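Long-range contact in chromosome partition protein Smc (Pyrococcus furiosus, PDB 3NWC), which probably serves in chromosome condensation and partitioning, dimerizing and binding DNA through the hinge domain described here: residues 9-17 / 53-64. Numbering follows the deposited sequence.
Sequences ELIAAEAQR and LAIEVALGNRAD
Glu56 OE1 is gripped twice, by Arg17 NH2 at 3.3 Å and by a water that also donates to Glu14 OE2 and probably eases the proximity of these like charges. The other oxygen takes the shorter bond: Arg17 NE donates to Glu56 OE2 at 2.9 Å with an N-H...O angle of 164°. The guanidinium thus holds the carboxylate side-on, one nitrogen to each oxygen. Both oxygens use their syn lone pairs, and the guanidinium and carboxylate planes are nearly coplanar, the geometry of a bidentate salt bridge. The Arg17 chain runs out extended through chi1 and chi2, then bends at chi3 (61°), which brings NE toward the acid. The third nitrogen, NH1, makes a weak bond to Asp64 OD1 (3.3 Å), also near the guanidinium plane, while the methyl of Ala63 lies over one face, its CB 3.6 Å from Arg17 CZ. Two waters donate to both Arg17 O and the Asp64 carboxylate, tying the backbone of helix 4-19 to the same acid.

Glu56 is itself a knob in the hole formed by Leu10, Ala13, Glu14 and Arg17: CG meets Ala13 CB at 3.9 Å, and CB meets Leu10 CD1. Toward Glu9, the contact becomes apolar, with Leu53 CD2 3.8 Å from Glu9 CB. The Glu9 carboxylate is held instead by Arg169 and the backbone N of Phe168. The short axes cross at 31°, 9.9 Å apart. A single knob-into-hole contact, with a salt-bridge network at one end, joins helix 4-19 to helix 52-59 and the following 3-10 turn of the SMC hinge domain.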
ATOM      1  N   GLU A   9      11.227  -7.408  15.267  1.00 16.43           N
ATOM      2  CA  GLU A   9      10.141  -6.911  14.411  1.00 14.22           C
ATOM      3  C   GLU A   9      10.642  -5.878  13.420  1.00 14.38           C
ATOM      4  O   GLU A   9      10.295  -5.917  12.239  1.00 18.24           O
ATOM      5  CB  GLU A   9       9.006  -6.282  15.254  1.00 18.97           C
ATOM      6  CG  GLU A   9       8.072  -7.292  15.909  1.00 22.47           C
ATOM      7  CD  GLU A   9       7.322  -8.123  14.884  0.69 15.21           C
ATOM      8  OE1 GLU A   9       6.359  -7.601  14.295  0.65 14.19           O
ATOM      9  OE2 GLU A   9       7.701  -9.294  14.666  0.83 14.27           O
ATOM     10  N   LEU A  10      11.425  -4.925  13.909  1.00 13.77           N
ATOM     11  CA  LEU A  10      11.972  -3.869  13.054  1.00 13.62           C
ATOM     12  C   LEU A  10      12.887  -4.416  11.966  1.00 17.25           C
ATOM     13  O   LEU A  10      12.774  -4.046  10.797  1.00 15.72           O
ATOM     14  CB  LEU A  10      12.737  -2.828  13.885  1.00 17.41           C
ATOM     15  CG  LEU A  10      13.400  -1.688  13.105  1.00 18.16           C
ATOM     16  CD1 LEU A  10      12.352  -0.878  12.354  1.00 18.36           C
ATOM     17  CD2 LEU A  10      14.219  -0.780  14.019  1.00 23.22           C
ATOM     18  N   ILE A  11      13.814  -5.289  12.344  1.00 15.05           N
ATOM     19  CA  ILE A  11      14.702  -5.900  11.358  0.58 15.14           C
ATOM     20  C   ILE A  11      13.876  -6.615  10.297  1.00 14.32           C
ATOM     21  O   ILE A  11      14.138  -6.484   9.098  1.00 13.95           O
ATOM     22  CB  ILE A  11      15.686  -6.906  12.010  0.58 16.51           C
ATOM     23  CG1 ILE A  11      16.555  -6.199  13.051  0.58 18.46           C
ATOM     24  CG2 ILE A  11      16.556  -7.558  10.940  0.58 16.29           C
ATOM     25  CD1 ILE A  11      17.447  -5.122  12.473  0.58 20.80           C
ATOM     26  N   ALA A  12      12.875  -7.373  10.744  1.00 13.95           N
ATOM     27  CA  ALA A  12      12.047  -8.136   9.811  1.00 15.17           C
ATOM     28  C   ALA A  12      11.257  -7.205   8.905  1.00 15.69           C
ATOM     29  O   ALA A  12      11.181  -7.406   7.708  1.00 15.21           O
ATOM     30  CB  ALA A  12      11.130  -9.100  10.534  1.00 13.78           C
ATOM     31  N   ALA A  13      10.662  -6.168   9.479  1.00 14.73           N
ATOM     32  CA  ALA A  13       9.896  -5.251   8.655  1.00 14.06           C
ATOM     33  C   ALA A  13      10.763  -4.617   7.569  1.00 16.49           C
ATOM     34  O   ALA A  13      10.337  -4.464   6.417  1.00 19.91           O
ATOM     35  CB  ALA A  13       9.239  -4.182   9.537  1.00 12.40           C
ATOM     36  N   GLU A  14      11.969  -4.220   7.945  1.00 13.82           N
ATOM     37  CA  GLU A  14      12.890  -3.572   7.027  1.00 15.24           C
ATOM     38  C   GLU A  14      13.313  -4.527   5.927  1.00 14.85           C
ATOM     39  O   GLU A  14      13.361  -4.166   4.754  1.00 16.44           O
ATOM     40  CB  GLU A  14      14.114  -3.062   7.783  1.00 16.71           C
ATOM     41  CG  GLU A  14      13.765  -1.934   8.763  1.00 19.74           C
ATOM     42  CD  GLU A  14      14.943  -1.481   9.608  0.49 17.67           C
ATOM     43  OE1 GLU A  14      15.875  -2.284   9.853  0.88 19.34           O
ATOM     44  OE2 GLU A  14      14.931  -0.310  10.036  1.00 23.23           O
ATOM     45  N   ALA A  15      13.599  -5.766   6.315  1.00 15.59           N
ATOM     46  CA  ALA A  15      13.989  -6.783   5.340  1.00 14.67           C
ATOM     47  C   ALA A  15      12.868  -7.065   4.344  1.00 17.64           C
ATOM     48  O   ALA A  15      13.111  -7.236   3.145  1.00 19.05           O
ATOM     49  CB  ALA A  15      14.416  -8.075   6.076  1.00 16.07           C
ATOM     50  N   GLN A  16      11.631  -7.095   4.828  1.00 13.96           N
ATOM     51  CA  GLN A  16      10.512  -7.390   3.943  1.00 20.28           C
ATOM     52  C   GLN A  16      10.258  -6.251   2.974  1.00 21.41           C
ATOM     53  O   GLN A  16       9.906  -6.476   1.815  1.00 22.01           O
ATOM     54  CB  GLN A  16       9.247  -7.735   4.732  1.00 15.80           C
ATOM     55  CG  GLN A  16       9.487  -8.914   5.676  1.00 22.02           C
ATOM     56  CD  GLN A  16       8.224  -9.555   6.213  1.00 28.77           C
ATOM     57  OE1 GLN A  16       7.215  -8.898   6.397  1.00 28.45           O
ATOM     58  NE2 GLN A  16       8.280 -10.867   6.450  1.00 33.60           N
ATOM     59  N   ARG A  17      10.437  -5.020   3.432  1.00 17.49           N
ATOM     60  CA  ARG A  17      10.249  -3.890   2.536  0.67 18.86           C
ATOM     61  C   ARG A  17      11.292  -3.888   1.421  1.00 22.53           C
ATOM     62  O   ARG A  17      10.984  -3.565   0.277  1.00 26.10           O
ATOM     63  CB  ARG A  17      10.266  -2.569   3.310  0.67 19.69           C
ATOM     64  CG  ARG A  17      10.014  -1.362   2.431  0.67 23.70           C
ATOM     65  CD  ARG A  17       9.573  -0.154   3.239  0.67 22.57           C
ATOM     66  NE  ARG A  17      10.571   0.286   4.212  0.67 22.25           N
ATOM     67  CZ  ARG A  17      11.689   0.937   3.906  0.67 18.37           C
ATOM     68  NH1 ARG A  17      11.986   1.207   2.643  0.67 23.97           N
ATOM     69  NH2 ARG A  17      12.520   1.309   4.865  0.67 20.40           N
ATOM     70  N   LEU A  53      10.380   1.431  15.019  1.00 17.53           N
ATOM     71  CA  LEU A  53       9.383   0.503  14.486  1.00 16.07           C
ATOM     72  C   LEU A  53       8.080   1.235  14.135  1.00 15.97           C
ATOM     73  O   LEU A  53       7.485   1.024  13.078  1.00 14.94           O
ATOM     74  CB  LEU A  53       9.134  -0.647  15.478  1.00 17.42           C
ATOM     75  CG  LEU A  53       8.111  -1.732  15.113  1.00 18.50           C
ATOM     76  CD1 LEU A  53       8.465  -2.437  13.785  1.00 18.11           C
ATOM     77  CD2 LEU A  53       8.004  -2.751  16.231  1.00 17.70           C
ATOM     78  N   ALA A  54       7.635   2.112  15.025  1.00 14.62           N
ATOM     79  CA  ALA A  54       6.407   2.863  14.761  1.00 12.95           C
ATOM     80  C   ALA A  54       6.469   3.645  13.451  1.00 11.07           C
ATOM     81  O   ALA A  54       5.499   3.685  12.689  1.00 14.24           O
ATOM     82  CB  ALA A  54       6.111   3.801  15.942  1.00 17.14           C
ATOM     83  N   ILE A  55       7.611   4.271  13.186  1.00 13.28           N
ATOM     84  CA  ILE A  55       7.788   5.050  11.966  1.00 13.55           C
ATOM     85  C   ILE A  55       7.919   4.147  10.728  1.00 14.79           C
ATOM     86  O   ILE A  55       7.359   4.454   9.676  1.00 16.19           O
ATOM     87  CB  ILE A  55       9.002   6.005  12.072  1.00 17.52           C
ATOM     88  CG1 ILE A  55       8.715   7.056  13.156  1.00 11.92           C
ATOM     89  CG2 ILE A  55       9.267   6.687  10.745  1.00 15.30           C
ATOM     90  CD1 ILE A  55       7.386   7.776  12.922  1.00 16.03           C
ATOM     91  N   GLU A  56       8.659   3.049  10.852  1.00 15.11           N
ATOM     92  CA  GLU A  56       8.723   2.077   9.754  1.00 13.68           C
ATOM     93  C   GLU A  56       7.313   1.624   9.380  1.00 16.44           C
ATOM     94  O   GLU A  56       6.951   1.607   8.198  1.00 15.91           O
ATOM     95  CB  GLU A  56       9.581   0.873  10.152  1.00 16.34           C
ATOM     96  CG  GLU A  56       9.518  -0.310   9.171  1.00 17.54           C
ATOM     97  CD  GLU A  56      10.119   0.006   7.819  0.62 17.95           C
ATOM     98  OE1 GLU A  56      11.071   0.808   7.753  0.93 21.70           O
ATOM     99  OE2 GLU A  56       9.637  -0.561   6.816  0.78 22.12           O
ATOM    100  N   VAL A  57       6.525   1.238  10.383  1.00 12.82           N
ATOM    101  CA  VAL A  57       5.155   0.774  10.141  1.00 16.47           C
ATOM    102  C   VAL A  57       4.255   1.885   9.586  1.00 19.49           C
ATOM    103  O   VAL A  57       3.475   1.678   8.638  1.00 17.87           O
ATOM    104  CB  VAL A  57       4.539   0.158  11.429  1.00 13.89           C
ATOM    105  CG1 VAL A  57       3.052  -0.111  11.261  1.00 17.43           C
ATOM    106  CG2 VAL A  57       5.298  -1.121  11.834  1.00 20.10           C
ATOM    107  N   ALA A  58       4.343   3.074  10.168  1.00 14.31           N
ATOM    108  CA  ALA A  58       3.438   4.128   9.723  1.00 16.45           C
ATOM    109  C   ALA A  58       3.741   4.621   8.305  1.00 17.25           C
ATOM    110  O   ALA A  58       2.838   5.075   7.585  1.00 16.31           O
ATOM    111  CB  ALA A  58       3.414   5.298  10.717  1.00 12.84           C
ATOM    112  N   LEU A  59       5.013   4.581   7.913  1.00 15.54           N
ATOM    113  CA  LEU A  59       5.382   4.919   6.540  1.00 16.18           C
ATOM    114  C   LEU A  59       4.950   3.809   5.594  1.00 21.42           C
ATOM    115  O   LEU A  59       4.407   4.067   4.524  1.00 20.36           O
ATOM    116  CB  LEU A  59       6.885   5.095   6.416  1.00 18.26           C
ATOM    117  CG  LEU A  59       7.527   6.469   6.387  1.00 28.07           C
ATOM    118  CD1 LEU A  59       8.999   6.312   6.046  1.00 23.35           C
ATOM    119  CD2 LEU A  59       6.844   7.337   5.345  1.00 21.68           C
ATOM    120  N   GLY A  60       5.203   2.566   5.990  1.00 21.79           N
ATOM    121  CA  GLY A  60       4.876   1.427   5.141  1.00 22.45           C
ATOM    122  C   GLY A  60       5.443   1.604   3.742  1.00 24.95           C
ATOM    123  O   GLY A  60       6.606   1.990   3.582  1.00 21.67           O
ATOM    124  N   ASN A  61       4.625   1.339   2.728  1.00 24.27           N
ATOM    125  CA  ASN A  61       5.080   1.429   1.341  0.71 28.18           C
ATOM    126  C   ASN A  61       5.428   2.842   0.917  1.00 23.42           C
ATOM    127  O   ASN A  61       6.117   3.052  -0.078  1.00 22.92           O
ATOM    128  CB  ASN A  61       4.027   0.873   0.381  0.71 31.08           C
ATOM    129  CG  ASN A  61       3.979  -0.628   0.384  0.71 34.18           C
ATOM    130  OD1 ASN A  61       4.912  -1.287   0.842  0.71 32.53           O
ATOM    131  ND2 ASN A  61       2.893  -1.186  -0.137  0.71 39.09           N
ATOM    132  N   ARG A  62       4.952   3.824   1.662  1.00 22.41           N
ATOM    133  CA  ARG A  62       5.239   5.204   1.309  0.62 19.32           C
ATOM    134  C   ARG A  62       6.736   5.455   1.352  1.00 17.66           C
ATOM    135  O   ARG A  62       7.244   6.326   0.672  1.00 17.64           O
ATOM    136  CB  ARG A  62       4.501   6.172   2.235  0.62 22.16           C
ATOM    137  CG  ARG A  62       2.993   6.104   2.099  0.62 27.77           C
ATOM    138  CD  ARG A  62       2.593   6.141   0.648  0.62 25.18           C
ATOM    139  NE  ARG A  62       1.146   6.131   0.490  0.62 29.26           N
ATOM    140  CZ  ARG A  62       0.523   6.320  -0.665  0.62 25.83           C
ATOM    141  NH1 ARG A  62       1.221   6.548  -1.775  0.62 15.37           N
ATOM    142  NH2 ARG A  62      -0.801   6.295  -0.703  0.62 26.54           N
ATOM    143  N   ALA A  63       7.447   4.668   2.155  1.00 16.54           N
ATOM    144  CA  ALA A  63       8.899   4.791   2.229  1.00 19.60           C
ATOM    145  C   ALA A  63       9.544   4.691   0.842  1.00 20.06           C
ATOM    146  O   ALA A  63      10.584   5.293   0.596  1.00 20.63           O
ATOM    147  CB  ALA A  63       9.477   3.729   3.161  1.00 23.33           C
ATOM    148  N   ASP A  64       8.917   3.950  -0.067  1.00 18.45           N
ATOM    149  CA  ASP A  64       9.462   3.749  -1.413  1.00 17.72           C
ATOM    150  C   ASP A  64       8.966   4.782  -2.432  1.00 20.08           C
ATOM    151  O   ASP A  64       9.395   4.778  -3.587  1.00 16.72           O
ATOM    152  CB  ASP A  64       9.104   2.351  -1.941  1.00 25.17           C
ATOM    153  CG  ASP A  64       9.454   1.245  -0.966  0.15 26.70           C
ATOM    154  OD1 ASP A  64      10.556   1.275  -0.376  1.00 30.12           O
ATOM    155  OD2 ASP A  64       8.615   0.336  -0.794  0.82 29.50           O
TER
HETATM  156  O   HOH W   1      13.192   1.584   9.167  1.00 22.17           O
HETATM  157  O   HOH W   2       8.552  -2.607  -0.315  1.00 35.67           O
HETATM  158  O   HOH W   3      11.975  -1.041  -0.954  1.00 36.85           O